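Local atomic coordinates of tapirin (Caldicellulosiruptor kristjanssonii, PDB entry 6N2B), a protein that probably binds cellulose through its beta-helical C-terminal domain, helping an extremely thermophilic bacterium adhere to plant biomass. Residues S214-I228 with R233-N247. Numbering follows the deposited sequence.
Sequences SFLPNYKFTVRGGSI and RIQTQGEFKAIGVNN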
loop_
_atom_site.group_PDB
_atom_site.type_symbol
_atom_site.label_atom_id
_atom_site.label_comp_id
_atom_site.label_asym_id
_atom_site.label_seq_id
_atom_site.Cartn_x
_atom_site.Cartn_y
_atom_site.Cartn_z
ATOM N N SER A 214 -6.296 -5.162 -9.748
ATOM C CA SER A 214 -4.947 -5.232 -9.225
ATOM C C SER A 214 -4.231 -3.892 -9.408
ATOM O O SER A 214 -4.717 -2.979 -10.085
ATOM C CB SER A 214 -4.168 -6.335 -9.925
ATOM O OG SER A 214 -3.591 -5.828 -11.122
ATOM N N PHE A 215 -3.047 -3.790 -8.793
ATOM C CA PHE A 215 -2.233 -2.570 -8.825
ATOM C C PHE A 215 -0.773 -2.997 -8.910
ATOM O O PHE A 215 -0.185 -3.427 -7.916
ATOM C CB PHE A 215 -2.470 -1.689 -7.611
ATOM C CG PHE A 215 -1.500 -0.556 -7.498
ATOM C CD1 PHE A 215 -1.304 0.312 -8.556
ATOM C CD2 PHE A 215 -0.786 -0.353 -6.334
ATOM C CE1 PHE A 215 -0.416 1.357 -8.449
ATOM C CE2 PHE A 215 0.106 0.686 -6.226
ATOM C CZ PHE A 215 0.297 1.542 -7.280
ATOM N N LEU A 216 -0.192 -2.881 -10.098
ATOM C CA LEU A 216 1.201 -3.256 -10.318
ATOM C C LEU A 216 1.971 -2.018 -10.741
ATOM O O LEU A 216 2.078 -1.723 -11.944
ATOM C CB LEU A 216 1.319 -4.357 -11.365
ATOM C CG LEU A 216 0.344 -5.518 -11.095
ATOM C CD1 LEU A 216 -0.193 -6.159 -12.380
ATOM C CD2 LEU A 216 0.980 -6.525 -10.202
ATOM N N PRO A 217 2.533 -1.282 -9.785
ATOM C CA PRO A 217 3.267 -0.061 -10.120
ATOM C C PRO A 217 4.603 -0.376 -10.769
ATOM O O PRO A 217 5.122 -1.497 -10.713
ATOM C CB PRO A 217 3.467 0.620 -8.759
ATOM C CG PRO A 217 3.514 -0.481 -7.799
ATOM C CD PRO A 217 2.542 -1.539 -8.329
ATOM N N ASN A 218 5.147 0.654 -11.397
ATOM C CA ASN A 218 6.452 0.580 -12.011
ATOM C C ASN A 218 7.549 0.597 -10.953
ATOM O O ASN A 218 7.361 1.045 -9.816
ATOM C CB ASN A 218 6.644 1.770 -12.947
ATOM C CG ASN A 218 6.345 3.082 -12.252
ATOM O OD1 ASN A 218 5.196 3.393 -11.990
ATOM N ND2 ASN A 218 7.384 3.835 -11.909
ATOM N N TYR A 219 8.719 0.130 -11.361
ATOM C CA TYR A 219 9.945 0.369 -10.612
ATOM C C TYR A 219 10.140 1.856 -10.332
ATOM O O TYR A 219 9.989 2.689 -11.229
ATOM C CB TYR A 219 11.118 -0.168 -11.425
ATOM C CG TYR A 219 12.469 0.004 -10.794
ATOM C CD1 TYR A 219 12.874 -0.824 -9.755
ATOM C CD2 TYR A 219 13.355 0.970 -11.265
ATOM C CE1 TYR A 219 14.114 -0.687 -9.192
ATOM C CE2 TYR A 219 14.598 1.115 -10.708
ATOM C CZ TYR A 219 14.980 0.284 -9.666
ATOM O OH TYR A 219 16.229 0.418 -9.087
ATOM N N LYS A 220 10.501 2.181 -9.087
ATOM C CA LYS A 220 10.631 3.566 -8.630
ATOM C C LYS A 220 9.273 4.261 -8.609
ATOM O O LYS A 220 8.927 5.027 -9.514
ATOM C CB LYS A 220 11.625 4.340 -9.503
ATOM C CG LYS A 220 12.915 4.663 -8.803
ATOM C CD LYS A 220 12.749 5.911 -7.920
ATOM C CE LYS A 220 14.065 6.334 -7.247
ATOM N NZ LYS A 220 14.243 5.769 -5.871
ATOM N N PHE A 221 8.479 3.980 -7.589
ATOM C CA PHE A 221 7.155 4.570 -7.467
ATOM C C PHE A 221 6.994 4.980 -6.020
ATOM O O PHE A 221 7.097 4.143 -5.116
ATOM C CB PHE A 221 6.061 3.583 -7.884
ATOM C CG PHE A 221 4.669 4.181 -7.960
ATOM C CD1 PHE A 221 3.833 4.185 -6.852
ATOM C CD2 PHE A 221 4.177 4.684 -9.156
ATOM C CE1 PHE A 221 2.536 4.704 -6.930
ATOM C CE2 PHE A 221 2.879 5.214 -9.230
ATOM C CZ PHE A 221 2.065 5.220 -8.113
ATOM N N THR A 222 6.793 6.266 -5.800
ATOM C CA THR A 222 6.557 6.792 -4.470
ATOM C C THR A 222 5.142 7.336 -4.428
ATOM O O THR A 222 4.747 8.113 -5.302
ATOM C CB THR A 222 7.545 7.902 -4.121
ATOM O OG1 THR A 222 8.885 7.393 -4.116
ATOM C CG2 THR A 222 7.200 8.478 -2.775
ATOM N N VAL A 223 4.375 6.917 -3.435
ATOM C CA VAL A 223 3.134 7.584 -3.096
ATOM C C VAL A 223 3.324 8.277 -1.749
ATOM O O VAL A 223 3.823 7.680 -0.784
ATOM C CB VAL A 223 1.938 6.619 -3.105
ATOM C CG1 VAL A 223 2.260 5.349 -2.369
ATOM C CG2 VAL A 223 0.741 7.308 -2.491
ATOM N N ARG A 224 2.979 9.558 -1.709
ATOM C CA ARG A 224 3.217 10.424 -0.564
ATOM C C ARG A 224 1.864 10.980 -0.124
ATOM O O ARG A 224 1.293 11.853 -0.795
ATOM C CB ARG A 224 4.206 11.532 -0.931
ATOM C CG ARG A 224 4.379 12.623 0.103
ATOM C CD ARG A 224 5.283 13.754 -0.425
ATOM N NE ARG A 224 6.598 13.251 -0.829
ATOM C CZ ARG A 224 7.665 13.263 -0.037
ATOM N NH1 ARG A 224 7.556 13.769 1.183
ATOM N NH2 ARG A 224 8.831 12.774 -0.460
ATOM N N GLY A 225 1.358 10.466 1.002
ATOM C CA GLY A 225 0.063 10.855 1.510
ATOM C C GLY A 225 -1.028 9.989 0.942
ATOM O O GLY A 225 -0.807 9.093 0.116
ATOM N N GLY A 226 -2.245 10.284 1.387
ATOM C CA GLY A 226 -3.428 9.564 0.939
ATOM C C GLY A 226 -3.386 8.103 1.362
ATOM O O GLY A 226 -2.589 7.673 2.199
ATOM N N SER A 227 -4.269 7.331 0.746
ATOM C CA SER A 227 -4.327 5.917 1.031
ATOM C C SER A 227 -4.267 5.137 -0.270
ATOM O O SER A 227 -4.386 5.690 -1.365
ATOM C CB SER A 227 -5.581 5.564 1.826
ATOM O OG SER A 227 -5.627 6.294 3.030
ATOM N N ILE A 228 -4.079 3.832 -0.116
ATOM C CA ILE A 228 -3.897 2.898 -1.209
ATOM C C ILE A 228 -4.912 1.790 -1.011
ATOM O O ILE A 228 -5.043 1.259 0.098
ATOM C CB ILE A 228 -2.469 2.322 -1.224
ATOM C CG1 ILE A 228 -1.460 3.410 -1.588
ATOM C CG2 ILE A 228 -2.355 1.141 -2.147
ATOM C CD1 ILE A 228 -0.180 3.303 -0.803
ATOM N N ARG A 233 -4.629 -8.196 -6.511
ATOM C CA ARG A 233 -3.228 -8.289 -6.108
ATOM C C ARG A 233 -2.515 -6.936 -6.163
ATOM O O ARG A 233 -2.778 -6.109 -7.046
ATOM C CB ARG A 233 -2.487 -9.265 -7.016
ATOM C CG ARG A 233 -2.817 -10.730 -6.801
ATOM C CD ARG A 233 -2.092 -11.633 -7.823
ATOM N NE ARG A 233 -0.642 -11.393 -7.927
ATOM C CZ ARG A 233 -0.059 -10.629 -8.863
ATOM N NH1 ARG A 233 1.266 -10.487 -8.874
ATOM N NH2 ARG A 233 -0.790 -10.000 -9.790
ATOM N N ILE A 234 -1.600 -6.718 -5.215
ATOM C CA ILE A 234 -0.593 -5.660 -5.303
ATOM C C ILE A 234 0.763 -6.332 -5.433
ATOM O O ILE A 234 1.112 -7.210 -4.632
ATOM C CB ILE A 234 -0.608 -4.720 -4.085
ATOM C CG1 ILE A 234 -1.905 -3.909 -4.040
ATOM C CG2 ILE A 234 0.609 -3.801 -4.106
ATOM C CD1 ILE A 234 -2.076 -3.092 -2.774
ATOM N N GLN A 235 1.518 -5.938 -6.451
ATOM C CA GLN A 235 2.855 -6.463 -6.667
ATOM C C GLN A 235 3.745 -5.322 -7.127
ATOM O O GLN A 235 3.507 -4.728 -8.187
ATOM C CB GLN A 235 2.845 -7.598 -7.687
ATOM C CG GLN A 235 4.222 -7.959 -8.214
ATOM C CD GLN A 235 4.185 -9.153 -9.164
ATOM O OE1 GLN A 235 4.586 -10.262 -8.797
ATOM N NE2 GLN A 235 3.704 -8.930 -10.391
ATOM N N THR A 236 4.766 -5.029 -6.333
ATOM C CA THR A 236 5.700 -3.946 -6.582
ATOM C C THR A 236 7.046 -4.527 -6.983
ATOM O O THR A 236 7.527 -5.480 -6.360
ATOM C CB THR A 236 5.845 -3.077 -5.331
ATOM O OG1 THR A 236 6.428 -3.849 -4.267
ATOM C CG2 THR A 236 4.479 -2.559 -4.893
ATOM N N GLN A 237 7.657 -3.949 -8.020
ATOM C CA GLN A 237 8.866 -4.498 -8.627
ATOM C C GLN A 237 10.135 -3.726 -8.257
ATOM O O GLN A 237 11.061 -3.631 -9.061
ATOM C CB GLN A 237 8.708 -4.561 -10.145
ATOM C CG GLN A 237 8.378 -3.235 -10.808
ATOM C CD GLN A 237 8.272 -3.341 -12.340
ATOM O OE1 GLN A 237 7.318 -2.833 -12.941
ATOM N NE2 GLN A 237 9.262 -3.987 -12.972
ATOM N N GLY A 238 10.201 -3.186 -7.057
ATOM C CA GLY A 238 11.432 -2.578 -6.599
ATOM C C GLY A 238 11.286 -1.078 -6.435
ATOM O O GLY A 238 10.511 -0.417 -7.143
ATOM N N GLU A 239 12.034 -0.533 -5.471
ATOM C CA GLU A 239 12.057 0.902 -5.177
ATOM C C GLU A 239 10.653 1.461 -4.983
ATOM O O GLU A 239 10.328 2.555 -5.454
ATOM C CB GLU A 239 12.784 1.687 -6.273
ATOM C CG GLU A 239 14.266 1.415 -6.385
ATOM C CD GLU A 239 15.053 1.844 -5.166
ATOM O OE1 GLU A 239 14.614 2.781 -4.453
ATOM O OE2 GLU A 239 16.126 1.240 -4.935
ATOM N N PHE A 240 9.802 0.700 -4.304
ATOM C CA PHE A 240 8.457 1.168 -4.007
ATOM C C PHE A 240 8.447 1.849 -2.643
ATOM O O PHE A 240 8.924 1.279 -1.662
ATOM C CB PHE A 240 7.459 0.015 -4.039
ATOM C CG PHE A 240 6.080 0.418 -3.629
ATOM C CD1 PHE A 240 5.214 0.988 -4.548
ATOM C CD2 PHE A 240 5.656 0.260 -2.325
ATOM C CE1 PHE A 240 3.938 1.376 -4.171
ATOM C CE2 PHE A 240 4.394 0.643 -1.944
ATOM C CZ PHE A 240 3.531 1.204 -2.863
ATOM N N LYS A 241 7.914 3.068 -2.581
ATOM C CA LYS A 241 7.911 3.840 -1.342
ATOM C C LYS A 241 6.535 4.437 -1.080
ATOM O O LYS A 241 5.928 5.050 -1.965
ATOM C CB LYS A 241 8.961 4.944 -1.369
ATOM C CG LYS A 241 10.354 4.421 -1.173
ATOM C CD LYS A 241 11.381 5.418 -1.665
ATOM C CE LYS A 241 12.688 5.297 -0.919
ATOM N NZ LYS A 241 13.271 3.936 -1.070
ATOM N N ALA A 242 6.057 4.261 0.139
ATOM C CA ALA A 242 4.854 4.915 0.630
ATOM C C ALA A 242 5.267 5.807 1.801
ATOM O O ALA A 242 5.633 5.309 2.870
ATOM C CB ALA A 242 3.822 3.874 1.048
ATOM N N ILE A 243 5.239 7.118 1.606
ATOM C CA ILE A 243 5.667 8.058 2.639
ATOM C C ILE A 243 4.445 8.787 3.176
ATOM O O ILE A 243 3.786 9.532 2.442
ATOM C CB ILE A 243 6.698 9.062 2.109
ATOM C CG1 ILE A 243 7.888 8.338 1.492
ATOM C CG2 ILE A 243 7.162 9.973 3.223
ATOM C CD1 ILE A 243 8.829 9.281 0.766
ATOM N N GLY A 244 4.153 8.597 4.458
ATOM C CA GLY A 244 2.969 9.211 5.037
ATOM C C GLY A 244 1.633 8.686 4.535
ATOM O O GLY A 244 0.646 9.423 4.574
ATOM N N VAL A 245 1.572 7.430 4.074
ATOM C CA VAL A 245 0.308 6.835 3.656
ATOM C C VAL A 245 -0.544 6.525 4.884
ATOM O O VAL A 245 -0.069 5.948 5.872
ATOM C CB VAL A 245 0.560 5.566 2.823
ATOM C CG1 VAL A 245 -0.695 4.694 2.766
ATOM C CG2 VAL A 245 0.991 5.934 1.417
ATOM N N ASN A 246 -1.818 6.893 4.823
ATOM C CA ASN A 246 -2.710 6.650 5.952
ATOM C C ASN A 246 -3.153 5.190 6.021
ATOM O O ASN A 246 -2.972 4.518 7.041
ATOM C CB ASN A 246 -3.917 7.583 5.864
ATOM C CG ASN A 246 -3.564 9.018 6.221
ATOM O OD1 ASN A 246 -2.738 9.265 7.100
ATOM N ND2 ASN A 246 -4.186 9.968 5.537
ATOM N N ASN A 247 -3.745 4.679 4.957
ATOM C CA ASN A 247 -4.146 3.279 4.941
ATOM C C ASN A 247 -3.654 2.601 3.665
ATOM O O ASN A 247 -3.504 3.241 2.618
ATOM C CB ASN A 247 -5.685 3.128 5.076
ATOM C CG ASN A 247 -6.273 4.009 6.194
ATOM O OD1 ASN A 247 -6.070 3.740 7.381
ATOM N ND2 ASN A 247 -7.015 5.043 5.814
HETATM O O HOH W 1 4.728 -4.030 -10.349
HETATM O O HOH W 2 7.445 -1.106 -7.964
HETATM O O HOH W 3 10.495 5.130 -5.086
#
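Phe240 meets Phe221 and Pro217 inside the coil, its CE1 lying 3.9 Å from Phe221 CD1, the two side chains side by side and pointing the same way. Thr236 CG2 sits over one face of the Phe240 ring, offset toward the rim, and also touches Pro217 CG. Pro217 wedges between rings: its CD lies 3.8 Å above the centre of the Phe215 ring, its CB over a face of Phe221, while Phe221 CE1 comes in plane at the edge of Phe215. On the outside, Glu239 CB lies over one face of the Tyr219 ring, toward its rim, and Gln237 O approaches that ring's edge. With bends at chi2 (-82°) and chi4, the Lys220 chain runs alongside Glu239 and brings NZ 3.3 Å from Glu239 OE1 in a salt bridge. Lys241 NZ reaches the same OE1 in a long salt bridge, and Asn285 hydrogen-bonds to OE2 of Glu239.

Strands 221-224 and 240-242 run parallel, 4° apart, and exchange backbone bonds such as Val223 N to Lys241 O at 2.8 Å. A water donates to both Pro217 O and Gln235 O and so bridges the two segments there. Past the corner, Ser227 OG accepts a hydrogen bond from Asn247 N at 3.1 Å and a weak one from Asn247 ND2, and is hydrogen-bonded to Glu206 OE2. With an alanine here the hydroxyl is gone, and Asn247 N and Glu206 would probably lose this shared partner.

These segments are successive coils of a parallel beta-helix: strand 526-531 flanks 221-224, strand 263-266 pairs in parallel alongside 240-242, and Ile264 and Ile520 extend the apolar interior on the two sides.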